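Local structure of glideosome-associated protein 50 (Plasmodium falciparum 3D7, 3TGH) at residues Q199-S204 against Y216-L221; A224-Y229 against N243-I248. The protein forms part of the glideosome complex of gliding motility and host cell invasion, and may help assemble it and attach it to the inner membrane complex. All blocks are in the same frame, centred on the assembly; numbering follows the deposited sequence.

Interactions 1 and 2 have centres about 10 Å apart and touch directly. Helix 218-223 is followed, after a short turn, by strand 228-231, with a probable hydrogen bond from V226 N to L221 O (3.0 Å). A second probable bond joins Y229 OH to Q199 O at 2.7 Å. Packing completes the join: L221 CB lies 3.6 Å from M245 CE, and Y202 CD2 lies 3.5 Å from H247 NE2, the two rings meeting edge-to-face. Neither contact reaches the metal-binding residues: between side chains, Y229 is about 8 Å from H233 and L217 about 10 Å from H172, and the L217 side chain is about 11 Å from a bound cobalt ion.

Interaction 1 of 2, residues Q199-S204 against Y216-L221; sequences QPIYSS and YLLPLL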
loop_
_atom_site.group_PDB
_atom_site.type_symbol
_atom_site.label_atom_id
_atom_site.label_comp_id
_atom_site.label_asym_id
_atom_site.label_seq_id
_atom_site.Cartn_x
_atom_site.Cartn_y
_atom_site.Cartn_z
ATOM N N GLN A 199 2.276 -8.525 -3.279
ATOM C CA GLN A 199 2.085 -9.255 -4.531
ATOM C C GLN A 199 0.817 -8.815 -5.288
ATOM O O GLN A 199 -0.286 -8.856 -4.735
ATOM C CB GLN A 199 2.033 -10.762 -4.236
ATOM C CG GLN A 199 1.670 -11.644 -5.411
ATOM C CD GLN A 199 2.703 -11.623 -6.509
ATOM O OE1 GLN A 199 3.880 -11.899 -6.274
ATOM N NE2 GLN A 199 2.264 -11.318 -7.732
ATOM N N PRO A 200 0.964 -8.414 -6.567
ATOM C CA PRO A 200 -0.226 -8.123 -7.379
ATOM C C PRO A 200 -1.046 -9.359 -7.724
ATOM O O PRO A 200 -0.506 -10.460 -7.842
ATOM C CB PRO A 200 0.343 -7.516 -8.669
ATOM C CG PRO A 200 1.782 -7.789 -8.653
ATOM C CD PRO A 200 2.206 -8.030 -7.250
ATOM N N ILE A 201 -2.349 -9.153 -7.893
ATOM C CA ILE A 201 -3.233 -10.150 -8.458
ATOM C C ILE A 201 -2.998 -10.192 -9.972
ATOM O O ILE A 201 -2.825 -11.266 -10.552
ATOM C CB ILE A 201 -4.707 -9.811 -8.172
ATOM C CG1 ILE A 201 -4.989 -9.893 -6.672
ATOM C CG2 ILE A 201 -5.640 -10.743 -8.969
ATOM C CD1 ILE A 201 -6.307 -9.229 -6.252
ATOM N N TYR A 202 -2.996 -9.012 -10.596
ATOM C CA TYR A 202 -2.801 -8.880 -12.037
ATOM C C TYR A 202 -1.600 -7.991 -12.297
ATOM O O TYR A 202 -1.461 -6.934 -11.681
ATOM C CB TYR A 202 -4.031 -8.262 -12.694
ATOM C CG TYR A 202 -5.286 -9.096 -12.629
ATOM C CD1 TYR A 202 -5.280 -10.443 -12.993
ATOM C CD2 TYR A 202 -6.497 -8.527 -12.243
ATOM C CE1 TYR A 202 -6.442 -11.199 -12.945
ATOM C CE2 TYR A 202 -7.662 -9.273 -12.199
ATOM C CZ TYR A 202 -7.631 -10.604 -12.557
ATOM O OH TYR A 202 -8.792 -11.338 -12.504
ATOM N N SER A 203 -0.730 -8.419 -13.210
ATOM C CA SER A 203 0.478 -7.659 -13.533
ATOM C C SER A 203 1.054 -8.088 -14.879
ATOM O O SER A 203 1.150 -9.285 -15.170
ATOM C CB SER A 203 1.537 -7.837 -12.441
ATOM O OG SER A 203 2.760 -7.179 -12.752
ATOM N N SER A 204 1.449 -7.099 -15.676
ATOM C CA SER A 204 2.191 -7.343 -16.912
ATOM C C SER A 204 3.697 -7.447 -16.635
ATOM O O SER A 204 4.479 -7.724 -17.550
ATOM C CB SER A 204 1.920 -6.230 -17.934
ATOM O OG SER A 204 0.533 -6.079 -18.186
ATOM N N TYR A 216 -8.586 -16.564 -4.535
ATOM C CA TYR A 216 -8.965 -16.386 -3.123
ATOM C C TYR A 216 -9.155 -14.944 -2.666
ATOM O O TYR A 216 -10.024 -14.678 -1.844
ATOM C CB TYR A 216 -7.946 -17.058 -2.198
ATOM C CG TYR A 216 -7.965 -18.565 -2.296
ATOM C CD1 TYR A 216 -9.050 -19.295 -1.820
ATOM C CD2 TYR A 216 -6.907 -19.259 -2.870
ATOM C CE1 TYR A 216 -9.078 -20.683 -1.911
ATOM C CE2 TYR A 216 -6.925 -20.648 -2.969
ATOM C CZ TYR A 216 -8.017 -21.352 -2.489
ATOM O OH TYR A 216 -8.045 -22.726 -2.581
ATOM N N LEU A 217 -8.336 -14.022 -3.160
ATOM C CA LEU A 217 -8.384 -12.632 -2.671
ATOM C C LEU A 217 -9.386 -11.838 -3.505
ATOM O O LEU A 217 -10.250 -11.150 -2.958
ATOM C CB LEU A 217 -6.998 -11.981 -2.760
ATOM C CG LEU A 217 -6.534 -10.866 -1.803
ATOM C CD1 LEU A 217 -5.586 -9.913 -2.530
ATOM C CD2 LEU A 217 -7.664 -10.110 -1.099
ATOM N N LEU A 218 -9.279 -11.943 -4.829
ATOM C CA LEU A 218 -10.077 -11.098 -5.728
ATOM C C LEU A 218 -11.596 -11.150 -5.498
ATOM O O LEU A 218 -12.248 -10.104 -5.524
ATOM C CB LEU A 218 -9.741 -11.371 -7.197
ATOM C CG LEU A 218 -10.424 -10.464 -8.229
ATOM C CD1 LEU A 218 -10.114 -8.989 -7.982
ATOM C CD2 LEU A 218 -10.013 -10.874 -9.647
ATOM N N PRO A 219 -12.166 -12.352 -5.272
ATOM C CA PRO A 219 -13.611 -12.418 -5.033
ATOM C C PRO A 219 -14.072 -11.619 -3.809
ATOM O O PRO A 219 -15.162 -11.040 -3.835
ATOM C CB PRO A 219 -13.866 -13.918 -4.833
ATOM C CG PRO A 219 -12.760 -14.580 -5.572
ATOM C CD PRO A 219 -11.573 -13.698 -5.348
ATOM N N LEU A 220 -13.248 -11.580 -2.762
ATOM C CA LEU A 220 -13.539 -10.754 -1.578
ATOM C C LEU A 220 -13.503 -9.261 -1.902
ATOM O O LEU A 220 -14.312 -8.487 -1.390
ATOM C CB LEU A 220 -12.547 -11.039 -0.443
ATOM C CG LEU A 220 -12.478 -12.469 0.102
ATOM C CD1 LEU A 220 -11.407 -12.554 1.171
ATOM C CD2 LEU A 220 -13.815 -12.946 0.651
ATOM N N LEU A 221 -12.550 -8.854 -2.735
ATOM C CA LEU A 221 -12.421 -7.451 -3.119
ATOM C C LEU A 221 -13.604 -7.011 -3.977
ATOM O O LEU A 221 -14.144 -5.923 -3.787
ATOM C CB LEU A 221 -11.108 -7.211 -3.867
ATOM C CG LEU A 221 -9.807 -7.595 -3.165
ATOM C CD1 LEU A 221 -8.627 -7.230 -4.059
ATOM C CD2 LEU A 221 -9.670 -6.934 -1.798
#
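I201 and Y202 meet L217, L218 and L221 across a small apolar interface, where the loop after strand 192-196 of the metallophosphoesterase fold lies against segment 216-221. The tight part is built on the end of I201. Its CD1 meets L221 CD1 tip to tip at 3.8 Å and sits 3.9 Å from L217 CD1, while L218 CB flanks it at 4.2 Å. A nearly extended second torsion (chi2 165°) carries this methyl away from the loop and in among the three leucines. Beside it, L218 crosses Y202 at about a right angle. With CG opposite its backbone N (chi1 -175°), L218 sends CD2 to the phenol end of the tyrosine, 3.8 Å from Y202 CZ and closer still, 3.1 Å, to Y202 OH. The ring is supported from its own loop by I201 CG2, which lies 3.8 Å above the centre of one face. No hydrogen bond spans the two segments; within the loop, Q199 NE2 donates to P200 O at 2.9 Å, approaching in the carbonyl plane on a lone pair, and also bonds S207 OG. Packing gives way outside this cluster: Y202 is only partly buried, and Y216 and P219 lie on the solvent side of the second segment. L217 also packs on L179 of helix 169-189, I201 on A214 of helix 211-216, and L218 on M245 of strand 245-250, placing the contact between these two helices and the sheet.

Interaction 2 of 2, residues A224-Y229 against N243-I248; sequences AEVDLY and NDMAHI
A pair of parallel strands in the interior of a mixed sheet forms this contact, part of the two-sheet architecture of the metallophosphoesterase fold; strand 237-242 intervenes in the chain, which turns at N243 and D244 to run back antiparallel as strand 245-250. The pairing illustrates the parallel register, in which one residue bonds to two that flank its opposite number. A246 faces L228 and uses both its backbone groups: A246 N donates to D227 O (2.9 Å), and A246 O accepts from Y229 N (2.9 Å, N-H...O angle 160°). The ladder continues from I248 N to Y229 O at 2.9 Å, and L228 CA adds a CA-H...O contact to A246 O.

On the face carrying L228 and A246, the leucine branches divide their work. L228 CD1 rests 4.1 Å from A246 CB, whereas CD2 meets I248 CD1 at 3.7 Å, where the two side chains pass at a slant. On the face carrying Y229 and H247, the imidazole ND1 lies 4.3 Å from Y229 CD2, at the edge of the phenol ring and near its plane. M245 lies along the entry to the strand. Its CG, opposite the backbone N (chi1 -172°), passes 3.4 Å from V226 O, and a bend at chi3 (-44°) directs CE toward V226 CB.

Before the strand, the chain leaves helix 218-223 through a Schellman motif in which E225 takes positive phi. D227 OD1 forms a salt bridge with K307 NZ, and OD2 accepts from I193 N. Backbone bonds join L228 to V195 of strand 192-196 and H247 to I240 of strand 237-242, the flanking strands, while L228 packs on I286 and I248 on F290 of strand 285-292 in the second sheet.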
loop_
_atom_site.group_PDB
_atom_site.type_symbol
_atom_site.label_atom_id
_atom_site.label_comp_id
_atom_site.label_asym_id
_atom_site.label_seq_id
_atom_site.Cartn_x
_atom_site.Cartn_y
_atom_site.Cartn_z
ATOM N N ALA A 224 -16.838 -6.653 -1.967
ATOM C CA ALA A 224 -16.832 -5.411 -1.189
ATOM C C ALA A 224 -16.753 -4.129 -2.033
ATOM O O ALA A 224 -16.724 -3.035 -1.482
ATOM C CB ALA A 224 -15.693 -5.436 -0.166
ATOM N N GLU A 225 -16.729 -4.265 -3.357
ATOM C CA GLU A 225 -16.657 -3.120 -4.275
ATOM C C GLU A 225 -15.437 -2.232 -4.015
ATOM O O GLU A 225 -15.528 -0.996 -4.011
ATOM C CB GLU A 225 -17.943 -2.294 -4.227
ATOM C CG GLU A 225 -19.206 -3.073 -4.562
ATOM C CD GLU A 225 -20.374 -2.156 -4.860
ATOM O OE1 GLU A 225 -20.348 -1.483 -5.915
ATOM O OE2 GLU A 225 -21.314 -2.101 -4.039
ATOM N N VAL A 226 -14.297 -2.880 -3.795
ATOM C CA VAL A 226 -13.038 -2.197 -3.583
ATOM C C VAL A 226 -12.682 -1.351 -4.807
ATOM O O VAL A 226 -12.895 -1.767 -5.949
ATOM C CB VAL A 226 -11.923 -3.223 -3.264
ATOM C CG1 VAL A 226 -10.533 -2.615 -3.416
ATOM C CG2 VAL A 226 -12.151 -3.799 -1.858
ATOM N N ASP A 227 -12.139 -0.166 -4.557
ATOM C CA ASP A 227 -11.790 0.770 -5.624
ATOM C C ASP A 227 -10.415 0.482 -6.219
ATOM O O ASP A 227 -10.276 0.358 -7.443
ATOM C CB ASP A 227 -11.841 2.204 -5.089
ATOM C CG ASP A 227 -13.238 2.613 -4.671
ATOM O OD1 ASP A 227 -14.107 2.770 -5.557
ATOM O OD2 ASP A 227 -13.475 2.771 -3.452
ATOM N N LEU A 228 -9.411 0.380 -5.348
ATOM C CA LEU A 228 -8.014 0.189 -5.741
ATOM C C LEU A 228 -7.363 -0.937 -4.945
ATOM O O LEU A 228 -7.503 -0.995 -3.723
ATOM C CB LEU A 228 -7.196 1.441 -5.434
ATOM C CG LEU A 228 -6.994 2.576 -6.430
ATOM C CD1 LEU A 228 -8.291 3.083 -6.991
ATOM C CD2 LEU A 228 -6.218 3.678 -5.725
ATOM N N TYR A 229 -6.623 -1.804 -5.631
ATOM C CA TYR A 229 -5.652 -2.664 -4.966
ATOM C C TYR A 229 -4.276 -2.208 -5.430
ATOM O O TYR A 229 -3.947 -2.318 -6.606
ATOM C CB TYR A 229 -5.868 -4.156 -5.272
ATOM C CG TYR A 229 -4.776 -5.045 -4.689
ATOM C CD1 TYR A 229 -4.400 -4.931 -3.354
ATOM C CD2 TYR A 229 -4.101 -5.968 -5.470
ATOM C CE1 TYR A 229 -3.397 -5.717 -2.815
ATOM C CE2 TYR A 229 -3.094 -6.777 -4.933
ATOM C CZ TYR A 229 -2.741 -6.638 -3.606
ATOM O OH TYR A 229 -1.747 -7.413 -3.054
ATOM N N ASN A 243 -13.728 -4.458 -14.124
ATOM C CA ASN A 243 -14.956 -4.454 -13.314
ATOM C C ASN A 243 -14.987 -3.338 -12.258
ATOM O O ASN A 243 -15.308 -3.584 -11.093
ATOM C CB ASN A 243 -15.170 -5.821 -12.639
ATOM C CG ASN A 243 -15.208 -6.982 -13.635
ATOM O OD1 ASN A 243 -14.831 -8.109 -13.301
ATOM N ND2 ASN A 243 -15.672 -6.713 -14.853
ATOM N N ASP A 244 -14.643 -2.121 -12.678
ATOM C CA ASP A 244 -14.635 -0.931 -11.806
ATOM C C ASP A 244 -13.677 -1.041 -10.606
ATOM O O ASP A 244 -13.848 -0.344 -9.605
ATOM C CB ASP A 244 -16.057 -0.584 -11.327
ATOM C CG ASP A 244 -17.022 -0.331 -12.479
ATOM O OD1 ASP A 244 -16.722 0.530 -13.336
ATOM O OD2 ASP A 244 -18.086 -0.987 -12.519
ATOM N N MET A 245 -12.675 -1.910 -10.716
ATOM C CA MET A 245 -11.585 -1.967 -9.749
ATOM C C MET A 245 -10.282 -1.719 -10.483
ATOM O O MET A 245 -10.032 -2.319 -11.530
ATOM C CB MET A 245 -11.525 -3.329 -9.053
ATOM C CG MET A 245 -10.533 -3.362 -7.891
ATOM S SD MET A 245 -10.336 -4.963 -7.083
ATOM C CE MET A 245 -12.038 -5.512 -6.949
ATOM N N ALA A 246 -9.463 -0.828 -9.936
ATOM C CA ALA A 246 -8.151 -0.556 -10.488
ATOM C C ALA A 246 -7.094 -1.354 -9.724
ATOM O O ALA A 246 -7.026 -1.303 -8.500
ATOM C CB ALA A 246 -7.836 0.927 -10.427
ATOM N N HIS A 247 -6.272 -2.085 -10.466
ATOM C CA HIS A 247 -5.107 -2.748 -9.914
ATOM C C HIS A 247 -3.912 -1.879 -10.257
ATOM O O HIS A 247 -3.595 -1.676 -11.429
ATOM C CB HIS A 247 -4.957 -4.145 -10.519
ATOM C CG HIS A 247 -6.122 -5.042 -10.246
ATOM N ND1 HIS A 247 -6.096 -6.016 -9.272
ATOM C CD2 HIS A 247 -7.358 -5.090 -10.798
ATOM C CE1 HIS A 247 -7.262 -6.639 -9.248
ATOM N NE2 HIS A 247 -8.044 -6.099 -10.168
ATOM N N ILE A 248 -3.268 -1.336 -9.236
ATOM C CA ILE A 248 -2.155 -0.440 -9.444
ATOM C C ILE A 248 -0.888 -1.097 -8.934
ATOM O O ILE A 248 -0.823 -1.495 -7.766
ATOM C CB ILE A 248 -2.371 0.888 -8.713
ATOM C CG1 ILE A 248 -3.572 1.635 -9.305
ATOM C CG2 ILE A 248 -1.106 1.731 -8.784
ATOM C CD1 ILE A 248 -3.930 2.905 -8.561
#